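PDB 6LB7: calcium uptake protein 2, mitochondrial from Homo sapiens, which binds calcium through an EF-hand and probably helps regulate calcium uptake into mitochondria. Local coordinates for residues L108-N113 / K118-K123; M160-K165 / R177-N182; F195-S200 / K204-E209. One frame throughout, in Å; residues are numbered along the deposited sequence.

Contact 1 (L108-N113 / K118-K123). With CA (calcium ion), chain F.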
loop_
_atom_site.group_PDB
_atom_site.type_symbol
_atom_site.label_atom_id
_atom_site.label_comp_id
_atom_site.label_asym_id
_atom_site.label_seq_id
_atom_site.Cartn_x
_atom_site.Cartn_y
_atom_site.Cartn_z
ATOM N N LEU B 108 -13.840 -7.011 9.009
ATOM C CA LEU B 108 -14.855 -8.016 9.282
ATOM C C LEU B 108 -15.974 -7.516 10.194
ATOM O O LEU B 108 -17.089 -8.038 10.125
ATOM C CB LEU B 108 -14.201 -9.252 9.909
ATOM C CG LEU B 108 -13.320 -10.147 9.034
ATOM C CD1 LEU B 108 -12.537 -11.144 9.883
ATOM C CD2 LEU B 108 -14.169 -10.887 8.016
ATOM N N ASP B 109 -15.697 -6.535 11.059
ATOM C CA ASP B 109 -16.679 -5.990 12.009
ATOM C C ASP B 109 -17.478 -4.888 11.318
ATOM O O ASP B 109 -17.295 -3.690 11.550
ATOM C CB ASP B 109 -15.977 -5.465 13.261
ATOM C CG ASP B 109 -16.946 -4.786 14.257
ATOM O OD1 ASP B 109 -18.099 -5.245 14.449
ATOM O OD2 ASP B 109 -16.516 -3.786 14.859
ATOM N N THR B 110 -18.398 -5.308 10.450
ATOM C CA THR B 110 -19.085 -4.346 9.602
ATOM C C THR B 110 -20.146 -3.531 10.334
ATOM O O THR B 110 -20.463 -2.429 9.890
ATOM C CB THR B 110 -19.706 -5.062 8.410
ATOM O OG1 THR B 110 -20.451 -6.181 8.887
ATOM C CG2 THR B 110 -18.598 -5.568 7.474
ATOM N N ASP B 111 -20.718 -4.027 11.429
ATOM C CA ASP B 111 -21.615 -3.122 12.143
ATOM C C ASP B 111 -20.866 -2.185 13.088
ATOM O O ASP B 111 -21.486 -1.288 13.668
ATOM C CB ASP B 111 -22.703 -3.899 12.906
ATOM C CG ASP B 111 -22.165 -4.706 14.061
ATOM O OD1 ASP B 111 -22.989 -5.346 14.744
ATOM O OD2 ASP B 111 -20.939 -4.724 14.293
ATOM N N GLY B 112 -19.558 -2.378 13.262
ATOM C CA GLY B 112 -18.773 -1.456 14.063
ATOM C C GLY B 112 -18.942 -1.562 15.565
ATOM O O GLY B 112 -18.540 -0.639 16.276
ATOM N N ASN B 113 -19.530 -2.651 16.083
ATOM C CA ASN B 113 -19.697 -2.803 17.527
ATOM C C ASN B 113 -18.474 -3.423 18.184
ATOM O O ASN B 113 -18.563 -3.887 19.327
ATOM C CB ASN B 113 -20.968 -3.610 17.860
ATOM C CG ASN B 113 -20.851 -5.092 17.510
ATOM O OD1 ASN B 113 -19.895 -5.525 16.866
ATOM N ND2 ASN B 113 -21.854 -5.872 17.914
ATOM N N LYS B 118 -20.414 -14.474 14.444
ATOM C CA LYS B 118 -20.392 -15.547 13.459
ATOM C C LYS B 118 -20.951 -15.073 12.125
ATOM O O LYS B 118 -20.397 -15.390 11.065
ATOM C CB LYS B 118 -21.169 -16.762 13.976
ATOM C CG LYS B 118 -21.032 -18.001 13.085
ATOM C CD LYS B 118 -21.608 -19.239 13.757
ATOM C CE LYS B 118 -21.502 -20.458 12.841
ATOM N NZ LYS B 118 -21.927 -21.718 13.513
ATOM N N ARG B 119 -22.016 -14.264 12.165
ATOM C CA ARG B 119 -22.651 -13.781 10.938
ATOM C C ARG B 119 -21.706 -12.905 10.129
ATOM O O ARG B 119 -21.717 -12.939 8.892
ATOM C CB ARG B 119 -23.925 -13.001 11.285
ATOM C CG ARG B 119 -24.312 -11.935 10.264
ATOM C CD ARG B 119 -25.489 -11.055 10.746
ATOM N NE ARG B 119 -25.225 -10.456 12.053
ATOM C CZ ARG B 119 -25.687 -10.941 13.201
ATOM N NH1 ARG B 119 -26.438 -12.028 13.206
ATOM N NH2 ARG B 119 -25.391 -10.345 14.346
ATOM N N GLU B 120 -20.878 -12.111 10.808
ATOM C CA GLU B 120 -19.901 -11.288 10.106
ATOM C C GLU B 120 -18.757 -12.129 9.543
ATOM O O GLU B 120 -18.251 -11.848 8.453
ATOM C CB GLU B 120 -19.360 -10.223 11.049
ATOM C CG GLU B 120 -20.428 -9.181 11.418
ATOM C CD GLU B 120 -19.943 -8.238 12.494
ATOM O OE1 GLU B 120 -19.314 -8.722 13.462
ATOM O OE2 GLU B 120 -20.198 -7.023 12.372
ATOM N N PHE B 121 -18.318 -13.149 10.281
ATOM C CA PHE B 121 -17.268 -14.025 9.765
ATOM C C PHE B 121 -17.762 -14.784 8.548
ATOM O O PHE B 121 -16.985 -15.080 7.636
ATOM C CB PHE B 121 -16.821 -14.990 10.861
ATOM C CG PHE B 121 -15.525 -15.690 10.582
ATOM C CD1 PHE B 121 -14.329 -14.985 10.566
ATOM C CD2 PHE B 121 -15.497 -17.066 10.365
ATOM C CE1 PHE B 121 -13.121 -15.635 10.333
ATOM C CE2 PHE B 121 -14.293 -17.727 10.124
ATOM C CZ PHE B 121 -13.105 -17.010 10.115
ATOM N N PHE B 122 -19.064 -15.076 8.505
ATOM C CA PHE B 122 -19.654 -15.815 7.403
ATOM C C PHE B 122 -19.596 -15.043 6.093
ATOM O O PHE B 122 -19.757 -15.637 5.026
ATOM C CB PHE B 122 -21.108 -16.178 7.754
ATOM C CG PHE B 122 -21.737 -17.126 6.782
ATOM C CD1 PHE B 122 -21.404 -18.473 6.800
ATOM C CD2 PHE B 122 -22.649 -16.677 5.845
ATOM C CE1 PHE B 122 -21.972 -19.362 5.903
ATOM C CE2 PHE B 122 -23.227 -17.558 4.939
ATOM C CZ PHE B 122 -22.887 -18.905 4.969
ATOM N N LYS B 123 -19.365 -13.737 6.147
ATOM C CA LYS B 123 -19.202 -12.969 4.922
ATOM C C LYS B 123 -18.061 -13.505 4.061
ATOM O O LYS B 123 -18.140 -13.447 2.827
ATOM C CB LYS B 123 -18.959 -11.499 5.266
ATOM C CG LYS B 123 -18.842 -10.581 4.049
ATOM C CD LYS B 123 -18.469 -9.157 4.461
ATOM C CE LYS B 123 -17.037 -9.087 4.998
ATOM N NZ LYS B 123 -16.774 -7.868 5.838
HETATM CA CA CA F . -19.696 -6.756 14.710
HETATM O O HOH W 1 -17.963 -9.240 7.890
HETATM O O HOH W 2 -21.949 -7.891 15.403
#
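Glu120 reaches from helix 118-129 to the calcium ion, and its side chain meets the loop 108-113 at nearly every atom. CB lies against the carbonyl O of Leu108, 3.3 Å from it. CG sits beside the backbone N (chi1 -68°), and the chain runs on extended, passing Thr110 in the opposite direction. CG is 3.9 Å from OG1 of Thr110. The carboxylate then grips calcium with both oxygens: OE1 and OE2 are each 2.4 Å from the ion. OE1 also accepts from the backbone N of Glu117. OE2 also takes the backbone N-H of Asp111, almost perfectly straight at 178° and nearly along the C-O bond.

This is the calcium-binding loop of an EF-hand, between helices 99-108 and 118-129. Asp109 OD1, Asp111 OD2, Asn113 OD1, the backbone O of Met115 and water 2 complete the seven ligand atoms. Asp109 OD2 accepts from the backbone N of Glu114 and forms a salt bridge with Lys106. The Asp109 and Asp111 carboxylates stand steeply to that of Glu120. Asp111 OD2, which binds calcium, also closes an Asx turn, accepting from Asn113 N at 3.1 Å from above the carboxylate plane.

Away from the metal, water 1 donates to Leu108 O and Glu120 O and accepts from Lys123 NZ. Leu108 CD1 meets the edge of the Phe121 ring, 4.3 Å from Phe121 CD1.

Contact 2 (M160-K165 / R177-N182)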
loop_
_atom_site.group_PDB
_atom_site.type_symbol
_atom_site.label_atom_id
_atom_site.label_comp_id
_atom_site.label_asym_id
_atom_site.label_seq_id
_atom_site.Cartn_x
_atom_site.Cartn_y
_atom_site.Cartn_z
ATOM N N MET B 160 -15.822 -22.716 15.909
ATOM C CA MET B 160 -15.910 -23.150 17.305
ATOM C C MET B 160 -15.076 -22.266 18.222
ATOM O O MET B 160 -15.562 -21.784 19.253
ATOM C CB MET B 160 -15.428 -24.591 17.441
ATOM C CG MET B 160 -16.241 -25.606 16.696
ATOM S SD MET B 160 -17.732 -25.944 17.628
ATOM C CE MET B 160 -17.113 -25.802 19.303
ATOM N N ARG B 161 -13.796 -22.099 17.884
ATOM C CA ARG B 161 -12.889 -21.322 18.719
ATOM C C ARG B 161 -13.377 -19.887 18.883
ATOM O O ARG B 161 -13.305 -19.316 19.977
ATOM C CB ARG B 161 -11.494 -21.362 18.097
ATOM C CG ARG B 161 -10.523 -20.334 18.543
ATOM C CD ARG B 161 -10.075 -20.499 19.935
ATOM N NE ARG B 161 -8.766 -20.389 20.058
ATOM C CZ ARG B 161 -8.229 -19.522 20.682
ATOM N NH1 ARG B 161 -8.886 -18.673 21.237
ATOM N NH2 ARG B 161 -7.032 -19.494 20.739
ATOM N N PHE B 162 -13.921 -19.298 17.820
ATOM C CA PHE B 162 -14.297 -17.890 17.841
ATOM C C PHE B 162 -15.709 -17.675 18.372
ATOM O O PHE B 162 -15.950 -16.709 19.104
ATOM C CB PHE B 162 -14.177 -17.280 16.432
ATOM C CG PHE B 162 -12.749 -17.206 15.907
ATOM C CD1 PHE B 162 -11.669 -17.172 16.785
ATOM C CD2 PHE B 162 -12.494 -17.167 14.537
ATOM C CE1 PHE B 162 -10.357 -17.113 16.311
ATOM C CE2 PHE B 162 -11.178 -17.102 14.051
ATOM C CZ PHE B 162 -10.108 -17.077 14.941
ATOM N N PHE B 163 -16.654 -18.556 18.029
ATOM C CA PHE B 163 -18.063 -18.274 18.275
ATOM C C PHE B 163 -18.848 -19.350 19.029
ATOM O O PHE B 163 -20.046 -19.158 19.248
ATOM C CB PHE B 163 -18.771 -17.988 16.941
ATOM C CG PHE B 163 -17.973 -17.108 16.011
ATOM C CD1 PHE B 163 -17.561 -17.572 14.773
ATOM C CD2 PHE B 163 -17.610 -15.825 16.391
ATOM C CE1 PHE B 163 -16.818 -16.754 13.916
ATOM C CE2 PHE B 163 -16.852 -15.009 15.544
ATOM C CZ PHE B 163 -16.459 -15.478 14.308
ATOM N N GLY B 164 -18.234 -20.455 19.444
ATOM C CA GLY B 164 -18.994 -21.551 20.027
ATOM C C GLY B 164 -19.858 -22.244 18.982
ATOM O O GLY B 164 -19.909 -21.859 17.815
ATOM N N LYS B 165 -20.578 -23.280 19.431
ATOM C CA LYS B 165 -21.195 -24.147 18.429
ATOM C C LYS B 165 -22.426 -23.508 17.790
ATOM O O LYS B 165 -22.633 -23.632 16.575
ATOM C CB LYS B 165 -21.553 -25.497 19.047
ATOM C CG LYS B 165 -20.387 -26.291 19.386
ATOM C CD LYS B 165 -19.458 -25.658 20.332
ATOM C CE LYS B 165 -20.130 -24.950 21.321
ATOM N NZ LYS B 165 -19.288 -24.131 22.152
ATOM N N ARG B 177 -6.539 -10.488 17.952
ATOM C CA ARG B 177 -5.134 -10.124 17.808
ATOM C C ARG B 177 -4.212 -11.211 18.345
ATOM O O ARG B 177 -3.190 -11.529 17.733
ATOM C CB ARG B 177 -4.858 -8.804 18.531
ATOM C CG ARG B 177 -3.371 -8.436 18.589
ATOM C CD ARG B 177 -3.083 -7.151 19.391
ATOM N NE ARG B 177 -3.769 -7.146 20.682
ATOM C CZ ARG B 177 -3.339 -7.793 21.766
ATOM N NH1 ARG B 177 -2.208 -8.498 21.737
ATOM N NH2 ARG B 177 -4.037 -7.731 22.890
ATOM N N ARG B 178 -4.537 -11.768 19.512
ATOM C CA ARG B 178 -3.684 -12.774 20.133
ATOM C C ARG B 178 -3.633 -14.054 19.294
ATOM O O ARG B 178 -2.586 -14.702 19.195
ATOM C CB ARG B 178 -4.191 -13.047 21.550
ATOM C CG ARG B 178 -3.393 -13.990 22.324
ATOM C CD ARG B 178 -3.815 -14.038 23.780
ATOM N NE ARG B 178 -3.376 -12.966 24.476
ATOM C CZ ARG B 178 -2.225 -12.816 24.843
ATOM N NH1 ARG B 178 -1.401 -13.672 24.581
ATOM N NH2 ARG B 178 -1.896 -11.811 25.467
ATOM N N PHE B 179 -4.774 -14.443 18.729
ATOM C CA PHE B 179 -4.812 -15.608 17.854
ATOM C C PHE B 179 -3.921 -15.414 16.622
ATOM O O PHE B 179 -3.183 -16.326 16.239
ATOM C CB PHE B 179 -6.250 -15.897 17.431
ATOM C CG PHE B 179 -6.400 -17.184 16.664
ATOM C CD1 PHE B 179 -6.309 -17.193 15.277
ATOM C CD2 PHE B 179 -6.596 -18.377 17.328
ATOM C CE1 PHE B 179 -6.426 -18.373 14.564
ATOM C CE2 PHE B 179 -6.726 -19.558 16.625
ATOM C CZ PHE B 179 -6.633 -19.547 15.237
ATOM N N MET B 180 -3.974 -14.230 15.997
ATOM C CA MET B 180 -3.156 -13.967 14.813
ATOM C C MET B 180 -1.669 -13.879 15.157
ATOM O O MET B 180 -0.829 -14.391 14.415
ATOM C CB MET B 180 -3.613 -12.675 14.133
ATOM C CG MET B 180 -5.088 -12.682 13.748
ATOM S SD MET B 180 -5.599 -14.207 12.908
ATOM C CE MET B 180 -7.318 -14.314 13.405
ATOM N N GLU B 181 -1.319 -13.198 16.255
ATOM C CA GLU B 181 0.065 -13.233 16.726
ATOM C C GLU B 181 0.519 -14.669 16.961
ATOM O O GLU B 181 1.641 -15.040 16.615
ATOM C CB GLU B 181 0.216 -12.433 18.027
ATOM C CG GLU B 181 0.010 -10.907 17.924
ATOM C CD GLU B 181 -0.168 -10.246 19.306
ATOM O OE1 GLU B 181 -0.140 -8.992 19.393
ATOM O OE2 GLU B 181 -0.365 -10.983 20.300
ATOM N N ASN B 182 -0.338 -15.483 17.578
ATOM C CA ASN B 182 0.045 -16.848 17.907
ATOM C C ASN B 182 0.118 -17.729 16.662
ATOM O O ASN B 182 0.904 -18.684 16.631
ATOM C CB ASN B 182 -0.937 -17.429 18.922
ATOM C CG ASN B 182 -0.641 -16.959 20.368
ATOM O OD1 ASN B 182 0.488 -16.604 20.693
ATOM N ND2 ASN B 182 -1.665 -16.959 21.221
HETATM O O HOH W 3 -4.749 -17.159 20.874
#
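Phe162 and Phe179 mark the closest approach of the two backbones, yet their CA atoms are 9.8 Å apart, so side chains alone make the contact. Residues 160-163 are the last turn of helix 157-163; Gly164, with positive phi, lies just beyond. Segment 177-182 lies within the long helix 173-196.

The two rings form a T-shaped pair, with Phe162 giving its edge and Phe179 its face. Their centroids are 5.1 Å apart and the planes stand at 80°. Phe162 CZ leads, 3.8 Å from Phe179 CD1, toward the rim of the face. Phe179 CG points anti to its own N (chi1 -173°), which carries the ring out to helix 157-163. Phe72 joins this aromatic cluster, edge-to-face with Phe179 and in cation-pi contact with Arg161. Helix 157-163, strand 171-172 and helix 173-196 probably form a second EF-hand, its strand pairing antiparallel with 115-116 of the calcium-binding loop. Met180 adds its CE methyl, 4.2 Å from Phe162 CZ.

Arg161 NH2 lies near the plane of the Phe179 ring, at its edge, 3.6 Å from Phe179 CD2, while CD2 sits over a face of the guanidinium. The same NH2 donates to water 3, which also accepts from Asn182 ND2.

Contact 3 (F195-S200 / K204-E209); sequences FSKGLS and KEDFAE
Lys197 and Glu209 cross at about a right angle, and their charged ends meet in a salt bridge. NZ is 2.8 Å from Glu209 OE2, although the hydrogen bond itself is weak. The lysine chain bends at chi2 and chi3, which turns NZ back to the end of helix 173-196. There it also donates to Phe195 O, at 3.0 Å and tilted 27° from the carbonyl plane.

Asp206 points toward segment 195-200, and its CB lies 3.3 Å from Phe195 O. Its main partner is Arg203, in a salt bridge to OD1; Lys197 NZ forms a long ion pair with OD1, at 3.8 Å. OD2 accepts from water 4, which also donates to Ser196 O. The Phe195 ring crosses Glu209 obliquely, with CD1 4.1 Å from Glu209 CB.

The contact joins helices 173-196 and 204-211 across a tight connection, which starts with a type I' turn from Ser196 to Leu199. With an alanine in place of Asp206, Arg203 is likely to lose this carboxylate mate, and water 4 its link to helix 204-211. Lys197 pairs closely with Glu209 but loosely with Asp206, which also has Arg203; the two bases are likely to favour the acids' ionised forms.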
loop_
_atom_site.group_PDB
_atom_site.type_symbol
_atom_site.label_atom_id
_atom_site.label_comp_id
_atom_site.label_asym_id
_atom_site.label_seq_id
_atom_site.Cartn_x
_atom_site.Cartn_y
_atom_site.Cartn_z
ATOM N N PHE B 195 13.718 -26.824 10.124
ATOM C CA PHE B 195 14.976 -26.615 9.429
ATOM C C PHE B 195 16.177 -26.740 10.349
ATOM O O PHE B 195 17.273 -27.053 9.870
ATOM C CB PHE B 195 14.953 -25.253 8.705
ATOM C CG PHE B 195 14.055 -25.262 7.500
ATOM C CD1 PHE B 195 14.543 -25.634 6.256
ATOM C CD2 PHE B 195 12.711 -24.986 7.629
ATOM C CE1 PHE B 195 13.693 -25.702 5.160
ATOM C CE2 PHE B 195 11.863 -25.039 6.531
ATOM C CZ PHE B 195 12.352 -25.387 5.298
ATOM N N SER B 196 16.005 -26.564 11.663
ATOM C CA SER B 196 17.131 -26.911 12.527
ATOM C C SER B 196 17.262 -28.416 12.738
ATOM O O SER B 196 18.241 -28.843 13.360
ATOM C CB SER B 196 17.022 -26.217 13.884
ATOM O OG SER B 196 16.176 -26.956 14.745
ATOM N N LYS B 197 16.312 -29.208 12.221
ATOM C CA LYS B 197 16.312 -30.684 12.356
ATOM C C LYS B 197 16.212 -31.122 13.803
ATOM O O LYS B 197 16.763 -32.163 14.184
ATOM C CB LYS B 197 17.538 -31.336 11.711
ATOM C CG LYS B 197 17.466 -31.474 10.241
ATOM C CD LYS B 197 17.540 -30.191 9.566
ATOM C CE LYS B 197 18.146 -30.218 8.399
ATOM N NZ LYS B 197 18.193 -28.977 7.793
ATOM N N GLY B 198 15.587 -30.309 14.653
ATOM C CA GLY B 198 15.433 -30.652 16.045
ATOM C C GLY B 198 16.473 -30.071 16.983
ATOM O O GLY B 198 16.270 -30.122 18.203
ATOM N N LEU B 199 17.569 -29.517 16.470
ATOM C CA LEU B 199 18.584 -28.958 17.347
ATOM C C LEU B 199 18.090 -27.631 17.935
ATOM O O LEU B 199 17.176 -26.999 17.413
ATOM C CB LEU B 199 19.906 -28.746 16.600
ATOM C CG LEU B 199 20.807 -29.961 16.272
ATOM C CD1 LEU B 199 21.332 -30.625 17.534
ATOM C CD2 LEU B 199 20.097 -30.979 15.368
ATOM N N SER B 200 18.695 -27.224 19.050
ATOM C CA SER B 200 18.210 -26.025 19.743
ATOM C C SER B 200 18.513 -24.761 18.951
ATOM O O SER B 200 17.798 -23.765 19.076
ATOM C CB SER B 200 18.852 -25.898 21.125
ATOM O OG SER B 200 18.615 -27.038 21.922
ATOM N N LYS B 204 23.844 -21.554 10.516
ATOM C CA LYS B 204 23.696 -20.565 9.456
ATOM C C LYS B 204 23.237 -21.208 8.161
ATOM O O LYS B 204 22.405 -20.645 7.450
ATOM C CB LYS B 204 25.000 -19.801 9.247
ATOM C CG LYS B 204 25.220 -18.720 10.299
ATOM C CD LYS B 204 26.613 -18.110 10.147
ATOM C CE LYS B 204 26.821 -16.930 11.069
ATOM N NZ LYS B 204 28.218 -16.349 10.889
ATOM N N GLU B 205 23.740 -22.400 7.832
ATOM C CA GLU B 205 23.253 -23.005 6.596
ATOM C C GLU B 205 21.862 -23.614 6.742
ATOM O O GLU B 205 21.188 -23.792 5.726
ATOM C CB GLU B 205 24.248 -24.051 6.062
ATOM C CG GLU B 205 24.336 -25.356 6.811
ATOM C CD GLU B 205 25.197 -26.376 6.070
ATOM O OE1 GLU B 205 26.027 -25.961 5.234
ATOM O OE2 GLU B 205 25.048 -27.590 6.316
ATOM N N ASP B 206 21.418 -23.955 7.967
ATOM C CA ASP B 206 20.008 -24.333 8.153
ATOM C C ASP B 206 19.089 -23.144 7.887
ATOM O O ASP B 206 18.015 -23.296 7.302
ATOM C CB ASP B 206 19.734 -24.847 9.579
ATOM C CG ASP B 206 20.616 -26.020 10.004
ATOM O OD1 ASP B 206 21.025 -26.822 9.164
ATOM O OD2 ASP B 206 20.875 -26.160 11.227
ATOM N N PHE B 207 19.472 -21.956 8.355
ATOM C CA PHE B 207 18.699 -20.758 8.048
ATOM C C PHE B 207 18.716 -20.469 6.546
ATOM O O PHE B 207 17.699 -20.074 5.961
ATOM C CB PHE B 207 19.257 -19.581 8.853
ATOM C CG PHE B 207 18.639 -18.258 8.504
ATOM C CD1 PHE B 207 17.370 -17.939 8.953
ATOM C CD2 PHE B 207 19.323 -17.340 7.711
ATOM C CE1 PHE B 207 16.782 -16.720 8.617
ATOM C CE2 PHE B 207 18.735 -16.130 7.359
ATOM C CZ PHE B 207 17.467 -15.818 7.822
ATOM N N ALA B 208 19.851 -20.700 5.895
ATOM C CA ALA B 208 19.894 -20.531 4.447
ATOM C C ALA B 208 18.948 -21.504 3.754
ATOM O O ALA B 208 18.261 -21.130 2.798
ATOM C CB ALA B 208 21.323 -20.716 3.937
ATOM N N GLU B 209 18.894 -22.757 4.223
ATOM C CA GLU B 209 17.964 -23.725 3.636
ATOM C C GLU B 209 16.523 -23.282 3.794
ATOM O O GLU B 209 15.723 -23.421 2.860
ATOM C CB GLU B 209 18.124 -25.099 4.278
ATOM C CG GLU B 209 19.388 -25.836 3.973
ATOM C CD GLU B 209 19.525 -27.042 4.878
ATOM O OE1 GLU B 209 20.659 -27.490 5.121
ATOM O OE2 GLU B 209 18.483 -27.521 5.385
HETATM O O HOH W 4 20.867 -28.413 12.781
#

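Overall arrangement
The contacts follow one another along the chain, each closing before the next opens. Contacts 1 and 2 are neighbours, with centres 14 Å apart on the same side of the chain's centre. They touch where Phe121 CB packs on Phe163 CZ at 3.5 Å, so the second EF-hand helix, 118-129, rests on helix 157-163. Contact 3 lies on the opposite side, about 30 Å from contact 2 and 41 Å from contact 1, centre to centre. Contacts 2 and 3 share helix 173-196. That long helix runs from the aromatic cluster of contact 2 to the turn of contact 3, and so spans from the calcium-binding side to the helices that follow it.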